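Cephalosporin acylase (Bacillus halodurans, PDB 2NLZ) probably acts as an amide-cleaving acylase of the gamma-glutamyltranspeptidase family of N-terminal nucleophile hydrolases, though its function has not been established. Local coordinates at residues T54-T59 with D206-I211; D184-K189 with G391-N396. The protein carries 1 engineered substitution. All coordinates share one frame; numbering follows the deposited sequence.

Interaction 1: residues T54-T59 with D206-I211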
loop_
_atom_site.group_PDB
_atom_site.type_symbol
_atom_site.label_atom_id
_atom_site.label_comp_id
_atom_site.label_asym_id
_atom_site.label_seq_id
_atom_site.Cartn_x
_atom_site.Cartn_y
_atom_site.Cartn_z
ATOM N N THR D 54 -21.734 -27.424 14.516
ATOM C CA THR D 54 -20.854 -26.281 14.589
ATOM C C THR D 54 -21.226 -25.312 15.713
ATOM O O THR D 54 -20.346 -24.736 16.346
ATOM C CB THR D 54 -20.877 -25.531 13.251
ATOM O OG1 THR D 54 -20.754 -26.473 12.174
ATOM C CG2 THR D 54 -19.744 -24.527 13.180
ATOM N N ALA D 55 -22.523 -25.134 15.958
ATOM C CA ALA D 55 -22.979 -24.186 16.969
ATOM C C ALA D 55 -22.576 -24.667 18.345
ATOM O O ALA D 55 -21.983 -23.921 19.130
ATOM C CB ALA D 55 -24.480 -24.002 16.893
ATOM N N THR D 56 -22.887 -25.930 18.619
ATOM C CA THR D 56 -22.580 -26.549 19.903
ATOM C C THR D 56 -21.076 -26.678 20.099
ATOM O O THR D 56 -20.591 -26.576 21.225
ATOM C CB THR D 56 -23.238 -27.939 20.056
ATOM O OG1 THR D 56 -22.954 -28.741 18.903
ATOM C CG2 THR D 56 -24.735 -27.806 20.218
ATOM N N ALA D 57 -20.353 -26.912 19.003
ATOM C CA ALA D 57 -18.892 -26.941 19.034
ATOM C C ALA D 57 -18.324 -25.605 19.486
ATOM O O ALA D 57 -17.439 -25.574 20.340
ATOM C CB ALA D 57 -18.323 -27.331 17.680
ATOM N N LEU D 58 -18.867 -24.518 18.925
ATOM C CA LEU D 58 -18.457 -23.138 19.234
ATOM C C LEU D 58 -18.669 -22.778 20.697
ATOM O O LEU D 58 -17.969 -21.934 21.257
ATOM C CB LEU D 58 -19.215 -22.141 18.347
ATOM C CG LEU D 58 -18.816 -22.071 16.871
ATOM C CD1 LEU D 58 -19.892 -21.416 16.009
ATOM C CD2 LEU D 58 -17.486 -21.368 16.693
ATOM N N THR D 59 -19.661 -23.431 21.298
ATOM C CA THR D 59 -19.987 -23.283 22.709
ATOM C C THR D 59 -18.805 -23.671 23.597
ATOM O O THR D 59 -18.634 -23.137 24.690
ATOM C CB THR D 59 -21.247 -24.082 23.026
ATOM O OG1 THR D 59 -22.309 -23.176 23.325
ATOM C CG2 THR D 59 -21.045 -25.026 24.194
ATOM N N ASP D 206 -20.571 -32.759 30.217
ATOM C CA ASP D 206 -21.696 -33.351 30.951
ATOM C C ASP D 206 -23.035 -32.767 30.526
ATOM O O ASP D 206 -23.992 -33.498 30.238
ATOM C CB ASP D 206 -21.517 -33.165 32.465
ATOM C CG ASP D 206 -20.381 -34.005 33.032
ATOM O OD1 ASP D 206 -19.980 -34.993 32.382
ATOM O OD2 ASP D 206 -19.885 -33.670 34.129
ATOM N N THR D 207 -23.088 -31.442 30.479
ATOM C CA THR D 207 -24.330 -30.766 30.162
ATOM C C THR D 207 -24.715 -30.917 28.684
ATOM O O THR D 207 -25.899 -31.071 28.365
ATOM C CB THR D 207 -24.330 -29.294 30.634
ATOM O OG1 THR D 207 -25.530 -28.653 30.206
ATOM C CG2 THR D 207 -23.185 -28.560 30.066
ATOM N N LEU D 208 -23.727 -30.919 27.793
ATOM C CA LEU D 208 -24.012 -31.149 26.383
ATOM C C LEU D 208 -24.533 -32.556 26.171
ATOM O O LEU D 208 -25.474 -32.759 25.415
ATOM C CB LEU D 208 -22.799 -30.888 25.501
ATOM C CG LEU D 208 -22.496 -29.416 25.225
ATOM C CD1 LEU D 208 -21.157 -29.292 24.521
ATOM C CD2 LEU D 208 -23.597 -28.723 24.420
ATOM N N ARG D 209 -23.941 -33.520 26.870
ATOM C CA ARG D 209 -24.457 -34.882 26.871
ATOM C C ARG D 209 -25.885 -34.920 27.440
ATOM O O ARG D 209 -26.751 -35.613 26.908
ATOM C CB ARG D 209 -23.514 -35.815 27.637
ATOM C CG ARG D 209 -23.807 -37.297 27.473
ATOM C CD ARG D 209 -22.538 -38.095 27.183
ATOM N NE ARG D 209 -21.387 -37.604 27.942
ATOM C CZ ARG D 209 -20.116 -37.908 27.682
ATOM N NH1 ARG D 209 -19.802 -38.711 26.673
ATOM N NH2 ARG D 209 -19.153 -37.398 28.434
ATOM N N SER D 210 -26.139 -34.144 28.489
ATOM C CA SER D 210 -27.448 -34.162 29.116
ATOM C C SER D 210 -28.526 -33.601 28.197
ATOM O O SER D 210 -29.666 -34.056 28.252
ATOM C CB SER D 210 -27.434 -33.429 30.463
ATOM O OG SER D 210 -28.662 -33.597 31.167
ATOM N N ILE D 211 -28.180 -32.627 27.354
ATOM C CA ILE D 211 -29.186 -32.076 26.429
ATOM C C ILE D 211 -29.273 -32.885 25.155
ATOM O O ILE D 211 -30.296 -32.865 24.477
ATOM C CB ILE D 211 -29.038 -30.548 26.121
ATOM C CG1 ILE D 211 -27.623 -30.180 25.722
ATOM C CG2 ILE D 211 -29.442 -29.715 27.320
ATOM C CD1 ILE D 211 -27.252 -28.770 26.135
#
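T56 and T59 of helix 47-61 meet L208 of helix 202-212 through aliphatic branches, and the flat group beside them comes from outside: the side chain of W126, on helix 122-133, touches T56 and L208 as well as A55 and I211. The setting is the layered alpha-beta-beta-alpha architecture of the N-terminal nucleophile hydrolases. Helix 47-61 packs against strand 359-365 through T54, A55 and L58, and T56 and T59, one helical turn apart, turn elsewhere to receive helix 202-212. From that second helix L208 projects its forked end at the pair. Its two methyls divide the work. CD2 approaches the threonine of the earlier turn, with L208 CD2 4.4 Å from T56 CG2, methyl against methyl. CD1 lies over the later turn, with L208 CD1 4.3 Å from T59 CG2, and also faces the main chain: T56 O is 4.3 Å from L208 CD1, a loose van der Waals approach to a carbonyl. The nearest CA atoms, those of T56 and L208, are 8.1 Å apart, so the helices are bridged by side chains and their backbones stay well separated. All three residues are buried, yet the area they share is small, and other residues such as W126 and L142 contribute to packing around T56. The polar branch of T56 is drawn away from the interface into its own helix. With chi1 at 50°, OG1 turns back along the preceding turn, where it hydrogen-bonds to I52 O and A53 O, while the methyl CG2 is presented to L208 CD2.

Interaction 2: residues D184-K189 with G391-N396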
loop_
_atom_site.group_PDB
_atom_site.type_symbol
_atom_site.label_atom_id
_atom_site.label_comp_id
_atom_site.label_asym_id
_atom_site.label_seq_id
_atom_site.Cartn_x
_atom_site.Cartn_y
_atom_site.Cartn_z
ATOM N N ASP D 184 -13.707 -20.807 38.246
ATOM C CA ASP D 184 -13.415 -22.234 38.362
ATOM C C ASP D 184 -13.437 -22.924 36.995
ATOM O O ASP D 184 -12.616 -23.808 36.729
ATOM C CB ASP D 184 -14.398 -22.915 39.320
ATOM C CG ASP D 184 -14.209 -22.477 40.759
ATOM O OD1 ASP D 184 -13.122 -21.966 41.108
ATOM O OD2 ASP D 184 -15.159 -22.653 41.545
ATOM N N THR D 185 -14.366 -22.492 36.140
ATOM C CA THR D 185 -14.572 -23.053 34.808
ATOM C C THR D 185 -13.616 -22.492 33.748
ATOM O O THR D 185 -13.010 -23.252 32.999
ATOM C CB THR D 185 -16.013 -22.803 34.338
ATOM O OG1 THR D 185 -16.920 -23.347 35.298
ATOM C CG2 THR D 185 -16.277 -23.421 32.967
ATOM N N PHE D 186 -13.492 -21.167 33.684
ATOM C CA PHE D 186 -12.768 -20.520 32.585
ATOM C C PHE D 186 -11.369 -20.031 32.941
ATOM O O PHE D 186 -10.591 -19.666 32.055
ATOM C CB PHE D 186 -13.593 -19.371 32.008
ATOM C CG PHE D 186 -14.899 -19.802 31.440
ATOM C CD1 PHE D 186 -14.941 -20.687 30.379
ATOM C CD2 PHE D 186 -16.085 -19.332 31.966
ATOM C CE1 PHE D 186 -16.143 -21.088 29.843
ATOM C CE2 PHE D 186 -17.300 -19.732 31.444
ATOM C CZ PHE D 186 -17.329 -20.611 30.382
ATOM N N ALA D 187 -11.054 -20.012 34.234
ATOM C CA ALA D 187 -9.699 -19.704 34.684
ATOM C C ALA D 187 -9.209 -20.717 35.723
ATOM O O ALA D 187 -8.935 -20.344 36.862
ATOM C CB ALA D 187 -9.647 -18.305 35.243
ATOM N N PRO D 188 -9.079 -22.000 35.329
ATOM C CA PRO D 188 -8.870 -23.029 36.347
ATOM C C PRO D 188 -7.481 -23.002 36.973
ATOM O O PRO D 188 -7.304 -23.498 38.083
ATOM C CB PRO D 188 -9.097 -24.336 35.581
ATOM C CG PRO D 188 -8.798 -24.017 34.184
ATOM C CD PRO D 188 -9.093 -22.568 33.968
ATOM N N LYS D 189 -6.515 -22.416 36.272
ATOM C CA LYS D 189 -5.157 -22.309 36.786
ATOM C C LYS D 189 -4.892 -20.972 37.465
ATOM O O LYS D 189 -3.741 -20.604 37.679
ATOM C CB LYS D 189 -4.131 -22.534 35.672
ATOM C CG LYS D 189 -3.574 -23.948 35.592
ATOM C CD LYS D 189 -4.109 -24.692 34.384
ATOM C CE LYS D 189 -3.227 -25.879 34.050
ATOM N NZ LYS D 189 -3.401 -26.289 32.635
ATOM N N GLY D 391 -20.749 -25.630 33.470
ATOM C CA GLY D 391 -20.187 -24.871 32.355
ATOM C C GLY D 391 -21.214 -24.104 31.542
ATOM O O GLY D 391 -20.974 -23.762 30.378
ATOM N N ILE D 392 -22.371 -23.841 32.142
ATOM C CA ILE D 392 -23.371 -23.019 31.474
ATOM C C ILE D 392 -23.078 -21.567 31.824
ATOM O O ILE D 392 -23.401 -21.093 32.918
ATOM C CB ILE D 392 -24.818 -23.406 31.864
ATOM C CG1 ILE D 392 -25.071 -24.893 31.587
ATOM C CG2 ILE D 392 -25.826 -22.553 31.101
ATOM C CD1 ILE D 392 -26.363 -25.425 32.169
ATOM N N ALA D 393 -22.415 -20.875 30.909
ATOM C CA ALA D 393 -22.225 -19.453 31.066
ATOM C C ALA D 393 -23.494 -18.749 30.602
ATOM O O ALA D 393 -23.869 -18.822 29.428
ATOM C CB ALA D 393 -21.041 -18.994 30.264
ATOM N N MET D 394 -24.156 -18.080 31.537
ATOM C CA MET D 394 -25.431 -17.434 31.257
ATOM C C MET D 394 -25.241 -16.107 30.549
ATOM O O MET D 394 -24.364 -15.320 30.901
ATOM C CB MET D 394 -26.228 -17.242 32.543
ATOM C CG MET D 394 -26.492 -18.544 33.282
ATOM S SD MET D 394 -27.629 -19.650 32.419
ATOM C CE MET D 394 -29.211 -18.942 32.896
ATOM N N GLN D 395 -26.071 -15.871 29.541
ATOM C CA GLN D 395 -26.063 -14.621 28.784
ATOM C C GLN D 395 -26.447 -13.399 29.622
ATOM O O GLN D 395 -27.067 -13.527 30.678
ATOM C CB GLN D 395 -27.022 -14.744 27.598
ATOM C CG GLN D 395 -28.479 -14.961 27.974
ATOM C CD GLN D 395 -29.378 -14.969 26.764
ATOM O OE1 GLN D 395 -28.944 -14.602 25.675
ATOM N NE2 GLN D 395 -30.634 -15.385 26.939
ATOM N N ASN D 396 -26.079 -12.213 29.154
ATOM C CA ASN D 396 -26.552 -10.974 29.781
ATOM C C ASN D 396 -27.483 -10.152 28.885
ATOM O O ASN D 396 -27.551 -8.936 29.004
ATOM C CB ASN D 396 -25.399 -10.122 30.347
ATOM C CG ASN D 396 -24.596 -9.402 29.269
ATOM O OD1 ASN D 396 -24.349 -9.932 28.192
ATOM N ND2 ASN D 396 -24.178 -8.192 29.574
#
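Residues T185 and F186 of helix 180-186 face a bend in the chain at G391, where the backbone takes positive phi (71°) before running out extended through I392 and A393; T185 and G391 make the closest approach of the two main chains, their CA atoms 6.4 Å apart. Against this bend lies the methyl of T185, with T185 CG2 4.2 Å from G391 CA, a contact made directly to main chain, glycine having no side chain. The same methyl sits over the centre of the F186 ring, 3.8 Å above its plane, so that T185 CG2 covers one face of its sequence neighbour while touching G391. The ring reaches the second segment by its edge. A393 CB lies near the ring plane, 4.0 Å from F186 CE2 and 4.1 Å from F186 CZ, an apolar contact with the CE2-CZ side of the ring edge. F186 owes this reach to its first torsion (chi1 -61°), which sets CG anti to the carbonyl carbon and carries the far end of the ring closer to A393 than its CB direction alone would suggest. The hydroxyl of T185 is occupied within its own helix, where OG1 hydrogen-bonds to P181 O. The backbone oxygens here accept from indoles: W199 NE1 bonds to T185 O and W163 NE1 to F186 O. Around the contact, the rings of W182 and F381 meet F186 at about 55°, V386 of the partner strand 386-387 touches T185, F186 and A393, and H204 of helix 202-212 packs against T185.

Both contacts are buried packing without polar bonds across them, and helix 202-212 connects them: it supplies L208 to interaction 1, while its T207 OG1 comes within 3.9 Å of I392 CD1 in interaction 2. Their centres are 14 Å apart on the same side of the chain's centre. Interaction 1 joins two helices through branched aliphatic side chains beside strand 359-365. Interaction 2 instead sets residues of helix 180-186 against a glycine bend and a short strand, using an aromatic edge and a methyl laid on main chain; T185 there is partly exposed. In sequence the four segments alternate between the two contacts, all within one family region.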